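Local coordinates for protein minor fimbrium anchoring subunit Mfa2 (Porphyromonas gingivalis, PDB 5NFI) that anchors the minor fimbriae in the bacterial outer membrane through its interaction with the fimbrial protein Mfa1, and regulates fimbrial length, at residues T13-N18 and L244-D249; A23-L28 and V48-A53; L65-A70 and Y114-V119; D108-W113 and E141-V146; Y159-A164 and N211-T216. All coordinates share one frame; numbering follows the deposited sequence.

Contact 1. Residues T13-N18 and L244-D249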
# COMPACT_ATOMS: atom_id res chain seq x y z
N THR A 13 5.76 -4.94 -12.53
CA THR A 13 6.06 -5.05 -11.12
C THR A 13 7.53 -5.21 -10.74
O THR A 13 7.85 -4.97 -9.57
CB THR A 13 5.30 -6.22 -10.53
OG1 THR A 13 5.46 -6.18 -9.11
CG2 THR A 13 5.84 -7.54 -11.07
N GLU A 14 8.38 -5.60 -11.70
CA GLU A 14 9.82 -5.94 -11.54
C GLU A 14 10.07 -7.43 -11.74
O GLU A 14 11.12 -7.83 -12.23
CB GLU A 14 10.36 -5.52 -10.17
CG GLU A 14 11.71 -6.09 -9.78
CD GLU A 14 12.16 -5.54 -8.44
OE1 GLU A 14 11.84 -4.34 -8.15
OE2 GLU A 14 12.78 -6.31 -7.67
N CYS A 15 9.12 -8.26 -11.33
CA CYS A 15 9.16 -9.68 -11.68
C CYS A 15 8.36 -9.93 -12.95
O CYS A 15 8.33 -11.05 -13.46
CB CYS A 15 8.63 -10.55 -10.54
SG CYS A 15 9.03 -9.95 -8.88
N ALA A 16 7.71 -8.89 -13.46
CA ALA A 16 6.93 -9.01 -14.68
C ALA A 16 7.81 -8.78 -15.91
O ALA A 16 8.64 -7.87 -15.93
CB ALA A 16 5.77 -8.04 -14.66
N GLU A 17 7.65 -9.61 -16.93
CA GLU A 17 8.47 -9.48 -18.13
C GLU A 17 7.87 -8.46 -19.09
O GLU A 17 8.61 -7.79 -19.81
CB GLU A 17 8.66 -10.83 -18.82
CG GLU A 17 9.93 -11.56 -18.39
CD GLU A 17 11.07 -11.41 -19.40
OE1 GLU A 17 10.84 -10.95 -20.55
OE2 GLU A 17 12.22 -11.74 -19.04
N ASN A 18 6.54 -8.34 -19.08
CA ASN A 18 5.79 -7.38 -19.89
C ASN A 18 4.98 -6.39 -19.03
O ASN A 18 4.47 -6.75 -17.97
CB ASN A 18 4.86 -8.13 -20.86
CG ASN A 18 5.60 -8.72 -22.05
OD1 ASN A 18 6.84 -8.70 -22.10
ND2 ASN A 18 4.85 -9.26 -23.02
N LEU A 244 8.25 -8.52 -1.40
CA LEU A 244 7.19 -7.53 -1.18
C LEU A 244 7.04 -6.54 -2.33
O LEU A 244 5.99 -5.92 -2.49
CB LEU A 244 7.46 -6.73 0.09
CG LEU A 244 7.57 -7.49 1.40
CD1 LEU A 244 7.88 -6.51 2.50
CD2 LEU A 244 6.26 -8.20 1.64
N ARG A 245 8.08 -6.39 -3.14
CA ARG A 245 8.06 -5.39 -4.19
C ARG A 245 7.45 -5.94 -5.47
O ARG A 245 7.34 -5.22 -6.45
CB ARG A 245 9.45 -4.82 -4.44
CG ARG A 245 10.26 -4.52 -3.16
CD ARG A 245 9.42 -3.84 -2.04
NE ARG A 245 8.39 -2.93 -2.53
CZ ARG A 245 7.39 -2.46 -1.79
NH1 ARG A 245 7.25 -2.85 -0.53
NH2 ARG A 245 6.49 -1.64 -2.32
N CYS A 246 7.00 -7.19 -5.44
CA CYS A 246 6.38 -7.80 -6.62
C CYS A 246 5.04 -8.43 -6.30
O CYS A 246 4.29 -8.79 -7.20
CB CYS A 246 7.29 -8.86 -7.25
SG CYS A 246 8.91 -8.26 -7.75
N ILE A 247 4.75 -8.58 -5.01
CA ILE A 247 3.57 -9.34 -4.59
C ILE A 247 2.64 -8.50 -3.72
O ILE A 247 3.07 -7.52 -3.12
CB ILE A 247 4.01 -10.62 -3.84
CG1 ILE A 247 2.90 -11.67 -3.87
CG2 ILE A 247 4.43 -10.31 -2.42
CD1 ILE A 247 2.62 -12.18 -5.27
N ASN A 248 1.36 -8.87 -3.66
CA ASN A 248 0.37 -8.11 -2.88
C ASN A 248 -0.70 -8.97 -2.20
O ASN A 248 -1.70 -8.47 -1.70
CB ASN A 248 -0.33 -7.08 -3.78
CG ASN A 248 0.61 -6.01 -4.28
OD1 ASN A 248 1.19 -6.12 -5.37
ND2 ASN A 248 0.80 -4.98 -3.48
N ASP A 249 -0.48 -10.28 -2.20
CA ASP A 249 -1.41 -11.20 -1.55
C ASP A 249 -0.64 -12.16 -0.67
O ASP A 249 0.35 -12.74 -1.08
CB ASP A 249 -2.22 -11.95 -2.59
CG ASP A 249 -3.31 -11.09 -3.19
OD1 ASP A 249 -2.95 -10.13 -3.90
OD2 ASP A 249 -4.51 -11.36 -2.94
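Cys-15 and Cys-246 are joined by a disulfide, SG to SG 2.0 Å. The torsion about the S-S bond is 90°. On both cysteines the SG lies opposite the carbonyl carbon, beside the backbone N, and this lets the two sulfurs meet between the loops. The covalent bond is the main link here, for the other contacts are few and light.

Next to it is Thr-13. Its OG1 is anti to the backbone N (chi1 -171°) and reaches over the backbone of Cys-246. There it gives a weak hydrogen bond to Cys-246 O, with OG1 and O 3.4 Å apart. The backbone atoms Thr-13 O and Arg-245 O come within 3.2 Å. Both are acceptors, so no bond joins them. Glu-14 packs beside the disulfide: its CB is 3.9 Å from Cys-246 SG. Its extended chain brings Glu-14 OE1 near Arg-245 CB (4.4 Å), but the carboxylate does not contact the guanidinium group.

Further out, Arg-140 of strand 133-151 bonds to the second loop, at Ile-247 O and Asn-248 OD1, and its side chain also touches Thr-13. Asn-248 ND2 bonds to the backbone of Glu-141 and Thr-143. The disulfide thus ties the loop after strand 3-10 to the loop between helix 229-233 and strand 249-258, at the surface beside strand 133-151.

Contact 2. Residues A23-L28 and V48-A53; sequences AEVARL and VQLSAA
Val-48 meets Ala-26 through its backbone, and Val-25 and Leu-28 through its side chain. The polar part is one backbone hydrogen bond, from Val-48 N to Ala-26 O at 2.9 Å. It is bent, with an N-H...O angle of 144°. The donor stands well above the plane of the Ala-26 carbonyl, about 54° out of it, so it is not on a lone pair. The neighbouring carbonyl oxygens, Val-25 O and Val-48 O, lie 3.2 Å apart as two acceptors and do not bond.

The rest is apolar. Val-48 CG2 lies 3.7 Å from Leu-28 CD1 and also reaches the backbone at Arg-27 CA; the Leu-28 and Val-48 side chains cross at about a right angle. Val-48 CG1, anti to the backbone N (chi1 170°), lies between Val-25 CG1 at 4.1 Å and Leu-28 CD1 at 4.0 Å. Leu-50 also packs on Val-25. Its CD1 touches Val-25 CB and Val-25 CG2, each at 3.7 Å. The four branched side chains are buried together.

Arg-27 points away and has its salt bridge with Glu-46. Asn-73 bonds to the backbone at Glu-24 and Ala-26. Phe-9 of strand 3-10 meets both Leu-28 and Leu-50, Phe-45 of strand 39-45 lies against Leu-28, and Trp-113 of strand 113-122 packs on Val-25. The contact joins the loop leading into strand 28-33 to the loop that follows strand 39-45.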
# COMPACT_ATOMS: atom_id res chain seq x y z
N ALA A 23 -7.01 -2.79 -15.13
CA ALA A 23 -8.35 -2.21 -15.13
C ALA A 23 -8.72 -1.66 -13.75
O ALA A 23 -9.59 -0.80 -13.65
CB ALA A 23 -9.36 -3.25 -15.56
N GLU A 24 -8.04 -2.16 -12.72
CA GLU A 24 -8.31 -1.81 -11.33
C GLU A 24 -8.18 -0.32 -11.08
O GLU A 24 -8.77 0.20 -10.14
CB GLU A 24 -7.36 -2.56 -10.38
CG GLU A 24 -7.73 -4.00 -10.09
CD GLU A 24 -7.53 -4.92 -11.28
OE1 GLU A 24 -7.08 -4.45 -12.34
OE2 GLU A 24 -7.81 -6.13 -11.14
N VAL A 25 -7.38 0.35 -11.91
CA VAL A 25 -7.18 1.79 -11.75
C VAL A 25 -8.29 2.55 -12.43
O VAL A 25 -8.35 2.58 -13.65
CB VAL A 25 -5.84 2.23 -12.31
CG1 VAL A 25 -5.67 3.73 -12.15
CG2 VAL A 25 -4.72 1.47 -11.60
N ALA A 26 -9.18 3.16 -11.65
CA ALA A 26 -10.38 3.82 -12.20
C ALA A 26 -10.33 5.34 -12.17
O ALA A 26 -11.12 6.00 -12.83
CB ALA A 26 -11.63 3.37 -11.46
N ARG A 27 -9.40 5.90 -11.41
CA ARG A 27 -9.28 7.34 -11.35
C ARG A 27 -7.86 7.72 -10.97
O ARG A 27 -7.11 6.88 -10.49
CB ARG A 27 -10.29 7.92 -10.38
CG ARG A 27 -10.06 7.57 -8.93
CD ARG A 27 -11.19 8.08 -8.05
NE ARG A 27 -11.45 9.51 -8.18
CZ ARG A 27 -10.67 10.47 -7.69
NH1 ARG A 27 -9.55 10.19 -7.04
NH2 ARG A 27 -11.01 11.74 -7.87
N LEU A 28 -7.49 8.97 -11.20
CA LEU A 28 -6.11 9.41 -11.03
C LEU A 28 -6.02 10.79 -10.39
O LEU A 28 -6.86 11.66 -10.63
CB LEU A 28 -5.37 9.44 -12.39
CG LEU A 28 -4.97 8.10 -13.01
CD1 LEU A 28 -4.54 8.29 -14.43
CD2 LEU A 28 -3.87 7.38 -12.19
N VAL A 48 -10.86 6.60 -15.66
CA VAL A 48 -9.60 6.10 -16.17
C VAL A 48 -9.70 4.65 -16.64
O VAL A 48 -10.21 3.79 -15.93
CB VAL A 48 -8.48 6.22 -15.12
CG1 VAL A 48 -7.22 5.49 -15.57
CG2 VAL A 48 -8.17 7.68 -14.84
N GLN A 49 -9.23 4.42 -17.85
CA GLN A 49 -8.97 3.08 -18.35
C GLN A 49 -7.55 3.07 -18.87
O GLN A 49 -7.30 3.51 -19.98
CB GLN A 49 -9.93 2.70 -19.46
CG GLN A 49 -11.23 2.09 -19.03
CD GLN A 49 -11.88 1.37 -20.20
OE1 GLN A 49 -11.63 1.70 -21.36
NE2 GLN A 49 -12.71 0.37 -19.90
N LEU A 50 -6.61 2.61 -18.06
CA LEU A 50 -5.22 2.53 -18.48
C LEU A 50 -5.11 1.74 -19.77
O LEU A 50 -5.84 0.77 -19.98
CB LEU A 50 -4.37 1.86 -17.41
CG LEU A 50 -4.43 2.56 -16.07
CD1 LEU A 50 -3.49 1.87 -15.10
CD2 LEU A 50 -4.09 4.03 -16.26
N SER A 51 -4.19 2.16 -20.63
CA SER A 51 -3.99 1.48 -21.89
C SER A 51 -2.59 1.73 -22.43
O SER A 51 -1.94 2.70 -22.05
CB SER A 51 -5.04 1.92 -22.90
OG SER A 51 -4.65 1.55 -24.19
N ALA A 52 -2.13 0.84 -23.31
CA ALA A 52 -0.77 0.87 -23.82
C ALA A 52 -0.49 2.16 -24.58
O ALA A 52 0.64 2.66 -24.58
CB ALA A 52 -0.51 -0.33 -24.72
N ALA A 53 -1.53 2.69 -25.20
CA ALA A 53 -1.38 3.87 -26.04
C ALA A 53 -2.24 5.04 -25.56
O ALA A 53 -2.54 5.95 -26.34
CB ALA A 53 -1.72 3.52 -27.46

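Contact 3. Residues L65-A70 and Y114-V119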
# COMPACT_ATOMS: atom_id res chain seq x y z
N LEU A 65 12.74 21.47 -14.90
CA LEU A 65 12.71 20.05 -14.55
C LEU A 65 11.50 19.77 -13.69
O LEU A 65 11.19 20.52 -12.77
CB LEU A 65 13.98 19.63 -13.81
CG LEU A 65 15.26 19.48 -14.65
CD1 LEU A 65 16.41 19.08 -13.75
CD2 LEU A 65 15.07 18.48 -15.79
N TYR A 66 10.80 18.69 -14.00
CA TYR A 66 9.65 18.32 -13.20
C TYR A 66 9.63 16.83 -12.96
O TYR A 66 10.14 16.05 -13.76
CB TYR A 66 8.35 18.75 -13.86
CG TYR A 66 8.17 20.23 -14.08
CD1 TYR A 66 8.72 20.86 -15.19
CD2 TYR A 66 7.41 20.99 -13.20
CE1 TYR A 66 8.54 22.21 -15.40
CE2 TYR A 66 7.22 22.34 -13.40
CZ TYR A 66 7.79 22.95 -14.51
OH TYR A 66 7.61 24.30 -14.72
N THR A 67 9.04 16.45 -11.84
CA THR A 67 8.74 15.05 -11.58
C THR A 67 7.25 14.97 -11.35
O THR A 67 6.63 15.89 -10.80
CB THR A 67 9.51 14.50 -10.37
OG1 THR A 67 10.88 14.89 -10.44
CG2 THR A 67 9.41 12.98 -10.34
N ILE A 68 6.65 13.87 -11.81
CA ILE A 68 5.23 13.69 -11.65
C ILE A 68 4.96 12.56 -10.65
O ILE A 68 5.57 11.49 -10.73
CB ILE A 68 4.58 13.41 -13.00
CG1 ILE A 68 4.05 14.72 -13.57
CG2 ILE A 68 3.47 12.38 -12.88
CD1 ILE A 68 3.73 14.69 -15.03
N PHE A 69 4.07 12.82 -9.70
CA PHE A 69 3.63 11.80 -8.76
C PHE A 69 2.19 11.41 -9.09
O PHE A 69 1.35 12.28 -9.33
CB PHE A 69 3.73 12.30 -7.31
CG PHE A 69 5.12 12.77 -6.93
CD1 PHE A 69 6.25 12.14 -7.42
CD2 PHE A 69 5.29 13.86 -6.08
CE1 PHE A 69 7.52 12.57 -7.07
CE2 PHE A 69 6.55 14.29 -5.74
CZ PHE A 69 7.67 13.64 -6.24
N ALA A 70 1.90 10.12 -9.14
CA ALA A 70 0.56 9.73 -9.56
C ALA A 70 -0.10 8.76 -8.58
O ALA A 70 0.51 7.78 -8.11
CB ALA A 70 0.59 9.13 -10.96
N TYR A 114 0.45 3.78 -6.74
CA TYR A 114 1.36 4.91 -6.85
C TYR A 114 2.36 4.80 -8.01
O TYR A 114 2.84 3.72 -8.33
CB TYR A 114 2.12 5.13 -5.55
CG TYR A 114 3.09 6.28 -5.70
CD1 TYR A 114 2.63 7.59 -5.82
CD2 TYR A 114 4.45 6.05 -5.80
CE1 TYR A 114 3.50 8.65 -6.01
CE2 TYR A 114 5.32 7.10 -5.99
CZ TYR A 114 4.85 8.39 -6.09
OH TYR A 114 5.72 9.43 -6.27
N ALA A 115 2.69 5.91 -8.63
CA ALA A 115 3.78 5.92 -9.60
C ALA A 115 4.64 7.17 -9.45
O ALA A 115 4.13 8.26 -9.15
CB ALA A 115 3.24 5.81 -11.02
N THR A 116 5.94 7.01 -9.66
CA THR A 116 6.81 8.16 -9.88
C THR A 116 7.29 8.08 -11.31
O THR A 116 7.79 7.04 -11.74
CB THR A 116 8.01 8.20 -8.93
OG1 THR A 116 7.56 8.26 -7.56
CG2 THR A 116 8.87 9.42 -9.21
N SER A 117 7.11 9.15 -12.06
CA SER A 117 7.67 9.24 -13.40
C SER A 117 9.17 9.56 -13.31
O SER A 117 9.67 9.96 -12.25
CB SER A 117 6.96 10.31 -14.22
OG SER A 117 7.49 11.59 -13.90
N PRO A 118 9.89 9.40 -14.42
CA PRO A 118 11.24 9.95 -14.37
C PRO A 118 11.19 11.48 -14.37
O PRO A 118 10.13 12.06 -14.57
CB PRO A 118 11.90 9.42 -15.64
CG PRO A 118 10.77 9.04 -16.55
CD PRO A 118 9.63 8.64 -15.66
N VAL A 119 12.32 12.11 -14.11
CA VAL A 119 12.43 13.53 -14.25
C VAL A 119 12.32 13.89 -15.72
O VAL A 119 13.05 13.35 -16.57
CB VAL A 119 13.76 14.06 -13.71
CG1 VAL A 119 13.85 15.57 -13.93
CG2 VAL A 119 13.92 13.69 -12.26
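Ala-70 and Ala-115 form an antiparallel hydrogen-bonded pair. Ala-70 N gives to Ala-115 O, and Ala-115 N gives back to Ala-70 O, both at 2.9 Å. One step along, Phe-69 and Thr-116 are a non-hydrogen-bonded pair. The next exchange is only half regular. Ser-117 N gives a nearly straight bond to Ile-68 O (3.1 Å, 173°). Ile-68 N, however, gives to Ser-117 OG at 3.2 Å, so a side chain takes the place of a backbone acceptor. This hydroxyl sits between the backbone N and the carbonyl carbon (chi1 82°). It passes its own hydrogen to Pro-118 O, 2.8 Å from OG, and so is used both as acceptor and as donor.

Side chains fill both faces. On one, the methyls of Ala-70 and Ala-115 stand together. On the other, Phe-69 and Tyr-114 lie side by side and point the same way, with Phe-69 CB at the edge of the tyrosine ring, 3.9 Å from CE1. Thr-116 CG2 sits at the edge of the Phe-69 ring. Towards the end, Leu-65 CD2 meets Val-119 CG1 at 3.7 Å.

The backbones of Thr-67 and Phe-69 are bonded on the other side to Phe-33 and Tyr-31, in strand 28-33. Strand 133-151 flanks strand 113-122. Ile-58, Val-7 and Phe-9, from strands 56-60 and 3-10, cover Ile-68 and Ala-70.

Contact 4. Residues D108-W113 and E141-V146; sequences DGTTLW and EYTNRV
Glu-141 OE2 is gripped by two firm donors while Thr-111 CG2 leans on it from the other segment, 3.4 Å away. Thr-143 OG1 gives to its anti lone pair at 2.7 Å. Arg-145 NH2 gives to its syn lone pair at 2.8 Å, close to the guanidinium plane, in a salt bridge. These bonds hold the carboxylate in place. The arginine would probably help to keep it charged. Thr-143 OG1 also works as an acceptor: Leu-112 N gives to it at 3.1 Å. The threonine therefore relays from the backbone of one segment to the carboxylate of the other.

Tyr-142 N and Leu-112 O make the straight backbone bond (2.8 Å, 174°), with the donor nearly along the C=O axis. Next to it, Trp-113 and Glu-141 form an antiparallel non-hydrogen-bonded pair. It belongs to the pairing of strand 113-122 with strand 133-151 in this mostly beta, transthyretin-clan protein. On this pair the Glu-141 side chain lies over a face of the indole. Its CB is 3.8 Å from the centroid of the six-membered ring and 12° off the normal, a CH-pi contact. The carboxylate plane is turned 26° from the ring.

Outside the pair, Arg-145 has a second salt bridge, to Asp-249. The hydroxyl of Tyr-142 bonds to Gly-174 O.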
# COMPACT_ATOMS: atom_id res chain seq x y z
N ASP A 108 -11.39 -3.29 2.23
CA ASP A 108 -11.46 -4.50 1.40
C ASP A 108 -12.05 -4.12 0.07
O ASP A 108 -12.93 -3.28 0.01
CB ASP A 108 -12.30 -5.62 2.03
CG ASP A 108 -11.84 -6.03 3.42
OD1 ASP A 108 -10.62 -5.98 3.71
OD2 ASP A 108 -12.72 -6.39 4.24
N GLY A 109 -11.57 -4.75 -0.99
CA GLY A 109 -12.14 -4.58 -2.30
C GLY A 109 -11.71 -3.30 -2.99
O GLY A 109 -12.26 -2.95 -4.02
N THR A 110 -10.74 -2.60 -2.41
CA THR A 110 -10.17 -1.41 -3.05
C THR A 110 -8.70 -1.60 -3.39
O THR A 110 -7.96 -2.26 -2.68
CB THR A 110 -10.29 -0.16 -2.16
OG1 THR A 110 -9.18 -0.11 -1.26
CG2 THR A 110 -11.59 -0.16 -1.38
N THR A 111 -8.26 -0.99 -4.48
CA THR A 111 -6.85 -0.97 -4.82
C THR A 111 -6.35 0.44 -4.68
O THR A 111 -7.10 1.39 -4.92
CB THR A 111 -6.61 -1.47 -6.23
OG1 THR A 111 -7.64 -0.97 -7.10
CG2 THR A 111 -6.65 -2.99 -6.25
N LEU A 112 -5.10 0.59 -4.27
CA LEU A 112 -4.50 1.91 -4.21
C LEU A 112 -3.18 1.86 -4.92
O LEU A 112 -2.38 0.95 -4.68
CB LEU A 112 -4.31 2.37 -2.78
CG LEU A 112 -3.69 3.77 -2.66
CD1 LEU A 112 -4.74 4.81 -2.96
CD2 LEU A 112 -3.06 3.99 -1.29
N TRP A 113 -2.92 2.84 -5.78
CA TRP A 113 -1.75 2.75 -6.65
C TRP A 113 -0.86 3.98 -6.63
O TRP A 113 -1.36 5.10 -6.55
CB TRP A 113 -2.18 2.49 -8.08
CG TRP A 113 -3.01 1.27 -8.26
CD1 TRP A 113 -4.33 1.12 -7.96
CD2 TRP A 113 -2.58 0.03 -8.83
NE1 TRP A 113 -4.75 -0.14 -8.29
CE2 TRP A 113 -3.70 -0.83 -8.83
CE3 TRP A 113 -1.36 -0.44 -9.33
CZ2 TRP A 113 -3.63 -2.13 -9.32
CZ3 TRP A 113 -1.30 -1.72 -9.81
CH2 TRP A 113 -2.42 -2.56 -9.80
N GLU A 141 1.02 -1.25 -6.99
CA GLU A 141 -0.07 -1.38 -6.03
C GLU A 141 0.47 -1.33 -4.61
O GLU A 141 1.45 -2.00 -4.30
CB GLU A 141 -0.87 -2.66 -6.24
CG GLU A 141 -2.07 -2.72 -5.33
CD GLU A 141 -2.88 -3.99 -5.47
OE1 GLU A 141 -2.52 -4.81 -6.35
OE2 GLU A 141 -3.86 -4.15 -4.69
N TYR A 142 -0.20 -0.54 -3.77
CA TYR A 142 0.19 -0.32 -2.38
C TYR A 142 -0.71 -1.08 -1.40
O TYR A 142 -0.30 -1.36 -0.28
CB TYR A 142 0.12 1.17 -2.03
CG TYR A 142 1.39 1.96 -2.25
CD1 TYR A 142 2.38 1.51 -3.11
CD2 TYR A 142 1.59 3.16 -1.58
CE1 TYR A 142 3.54 2.23 -3.30
CE2 TYR A 142 2.74 3.88 -1.76
CZ TYR A 142 3.71 3.42 -2.62
OH TYR A 142 4.86 4.17 -2.79
N THR A 143 -1.95 -1.37 -1.82
CA THR A 143 -2.82 -2.25 -1.04
C THR A 143 -2.27 -3.69 -1.04
O THR A 143 -1.63 -4.15 -2.01
CB THR A 143 -4.26 -2.28 -1.56
OG1 THR A 143 -4.27 -2.07 -2.97
CG2 THR A 143 -5.14 -1.25 -0.86
N ASN A 144 -2.51 -4.38 0.06
CA ASN A 144 -2.11 -5.76 0.22
C ASN A 144 -3.26 -6.49 0.83
O ASN A 144 -3.87 -6.00 1.76
CB ASN A 144 -0.88 -5.90 1.09
CG ASN A 144 0.33 -5.32 0.45
OD1 ASN A 144 0.93 -5.94 -0.43
ND2 ASN A 144 0.75 -4.15 0.91
N ARG A 145 -3.55 -7.66 0.29
CA ARG A 145 -4.59 -8.52 0.82
C ARG A 145 -3.91 -9.64 1.58
O ARG A 145 -3.10 -10.38 1.03
CB ARG A 145 -5.47 -9.07 -0.31
CG ARG A 145 -6.30 -7.99 -1.00
CD ARG A 145 -6.68 -8.41 -2.41
NE ARG A 145 -5.51 -8.46 -3.28
CZ ARG A 145 -4.98 -7.39 -3.89
NH1 ARG A 145 -3.90 -7.53 -4.66
NH2 ARG A 145 -5.52 -6.19 -3.73
N VAL A 146 -4.22 -9.73 2.86
CA VAL A 146 -3.53 -10.64 3.74
C VAL A 146 -4.51 -11.57 4.44
O VAL A 146 -5.32 -11.13 5.26
CB VAL A 146 -2.69 -9.90 4.81
CG1 VAL A 146 -1.79 -10.87 5.54
CG2 VAL A 146 -1.86 -8.79 4.18

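Contact 5. Residues Y159-A164 and N211-T216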
# COMPACT_ATOMS: atom_id res chain seq x y z
N TYR A 159 -10.41 -16.70 19.81
CA TYR A 159 -9.17 -16.02 19.44
C TYR A 159 -9.37 -14.98 18.33
O TYR A 159 -10.24 -15.11 17.45
CB TYR A 159 -8.12 -17.05 19.04
CG TYR A 159 -7.75 -17.99 20.18
CD1 TYR A 159 -8.53 -19.10 20.48
CD2 TYR A 159 -6.63 -17.75 20.96
CE1 TYR A 159 -8.21 -19.95 21.51
CE2 TYR A 159 -6.30 -18.60 22.00
CZ TYR A 159 -7.09 -19.69 22.27
OH TYR A 159 -6.75 -20.54 23.30
N GLU A 160 -8.55 -13.94 18.38
CA GLU A 160 -8.69 -12.82 17.48
C GLU A 160 -7.37 -12.49 16.81
O GLU A 160 -6.35 -12.33 17.49
CB GLU A 160 -9.21 -11.59 18.22
CG GLU A 160 -8.84 -10.28 17.57
CD GLU A 160 -9.86 -9.20 17.83
OE1 GLU A 160 -10.54 -9.25 18.89
OE2 GLU A 160 -9.98 -8.29 16.97
N ILE A 161 -7.41 -12.41 15.49
CA ILE A 161 -6.24 -12.03 14.72
C ILE A 161 -6.30 -10.54 14.41
O ILE A 161 -7.34 -9.99 14.02
CB ILE A 161 -6.14 -12.85 13.43
CG1 ILE A 161 -6.15 -14.35 13.80
CG2 ILE A 161 -4.87 -12.50 12.68
CD1 ILE A 161 -6.24 -15.31 12.63
N LYS A 162 -5.17 -9.89 14.66
CA LYS A 162 -5.04 -8.46 14.49
C LYS A 162 -3.82 -8.13 13.67
O LYS A 162 -2.79 -8.80 13.77
CB LYS A 162 -4.95 -7.76 15.83
CG LYS A 162 -6.20 -7.86 16.66
CD LYS A 162 -6.09 -6.97 17.87
CE LYS A 162 -7.02 -7.44 18.98
NZ LYS A 162 -7.08 -6.45 20.11
N LEU A 163 -3.95 -7.08 12.88
CA LEU A 163 -2.88 -6.59 12.04
C LEU A 163 -2.72 -5.08 12.22
O LEU A 163 -3.58 -4.29 11.78
CB LEU A 163 -3.16 -6.92 10.57
CG LEU A 163 -2.13 -6.51 9.53
CD1 LEU A 163 -0.85 -7.33 9.66
CD2 LEU A 163 -2.73 -6.68 8.16
N ALA A 164 -1.63 -4.70 12.88
CA ALA A 164 -1.32 -3.29 13.10
C ALA A 164 -0.19 -2.83 12.19
O ALA A 164 0.78 -3.55 11.96
CB ALA A 164 -0.96 -3.05 14.54
N ASN A 211 4.83 -3.34 11.86
CA ASN A 211 3.97 -4.16 11.02
C ASN A 211 3.65 -5.43 11.78
O ASN A 211 4.11 -6.50 11.42
CB ASN A 211 4.64 -4.49 9.68
CG ASN A 211 4.90 -3.25 8.82
OD1 ASN A 211 4.01 -2.77 8.12
ND2 ASN A 211 6.13 -2.75 8.86
N THR A 212 2.85 -5.27 12.83
CA THR A 212 2.63 -6.31 13.81
C THR A 212 1.43 -7.20 13.53
O THR A 212 0.29 -6.74 13.54
CB THR A 212 2.45 -5.69 15.20
OG1 THR A 212 3.65 -4.99 15.55
CG2 THR A 212 2.17 -6.76 16.23
N LEU A 213 1.70 -8.47 13.26
CA LEU A 213 0.66 -9.49 13.20
C LEU A 213 0.55 -10.08 14.60
O LEU A 213 1.57 -10.32 15.24
CB LEU A 213 1.00 -10.57 12.17
CG LEU A 213 -0.04 -11.68 12.03
CD1 LEU A 213 -1.32 -11.10 11.44
CD2 LEU A 213 0.50 -12.82 11.17
N SER A 214 -0.67 -10.29 15.09
CA SER A 214 -0.82 -10.77 16.46
C SER A 214 -2.06 -11.62 16.67
O SER A 214 -3.06 -11.46 15.95
CB SER A 214 -0.87 -9.61 17.42
OG SER A 214 -2.22 -9.25 17.60
N VAL A 215 -1.99 -12.52 17.65
CA VAL A 215 -3.11 -13.39 18.01
C VAL A 215 -3.39 -13.26 19.48
O VAL A 215 -2.46 -13.39 20.32
CB VAL A 215 -2.85 -14.88 17.68
CG1 VAL A 215 -4.10 -15.71 17.98
CG2 VAL A 215 -2.47 -15.05 16.24
N THR A 216 -4.66 -13.01 19.80
CA THR A 216 -5.10 -12.73 21.16
C THR A 216 -6.25 -13.64 21.62
O THR A 216 -7.17 -13.92 20.87
CB THR A 216 -5.56 -11.26 21.27
OG1 THR A 216 -4.45 -10.39 21.02
CG2 THR A 216 -6.13 -10.97 22.65
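The ring of Tyr-159 meets Val-215 and Thr-216 obliquely. Tyr-159 CB is 4.4 Å from Val-215 CG1. Beyond the two segments the same ring meets His-217 edge to face.

The rest is a regular antiparallel strand pair. Glu-160 faces Thr-216, Lys-162 faces Ser-214 and Ala-164 faces Thr-212. Each of these pairs exchanges two backbone hydrogen bonds; Lys-162 N to Ser-214 O is 2.9 Å, at an N-H...O angle of 167°. Ile-161 with Val-215 and Leu-163 with Leu-213 are the non-hydrogen-bonded pairs between them.

The faces differ in character. On one, Ile-161, Leu-163, Leu-213 and Val-215 make an apolar layer. Leu-213 is the link in it. Its CG is anti to the backbone N (chi1 -179°), and its CD1 lies 4.0 Å from Ile-161 CG2 and 4.2 Å from Leu-163 CD1. The other face is more polar. There Ser-214 OG lies 3.6 Å from Lys-162 CB, and the extended chain of Lys-162 comes alongside Thr-216, its CE 4.4 Å from Thr-216 OG1.

Val-148 and Val-150 of strand 133-151 and Ala-198 and Phe-200 of strand 196-202 press on the apolar face. Strands 182-190 and 222-228 bond to the outer edges of the pair. Two layers of strands closing over an apolar core are characteristic of a beta sandwich, as in the transthyretin-like domains of fimbrillins.

In the fold
Contact 1 opens first, after strand 3-10, and closes last, just before strand 249-258. The other four are nested inside its long loop. Contact 2 closes a short loop around the hairpin of strands 28-33 and 39-45. Contact 3 then joins strand 64-72 to strand 113-122. Contact 4 crosses it: 108-113 lies between the segments of contact 3, and 141-146 lies beyond them. It links the loop leading into strand 113-122 to strand 133-151. Contact 5 follows in series and lies across the chain's centre from contacts 2 and 3, their centres about 35 Å and 36 Å away. Contact 4 is the middle: it touches contacts 1, 2 and 3.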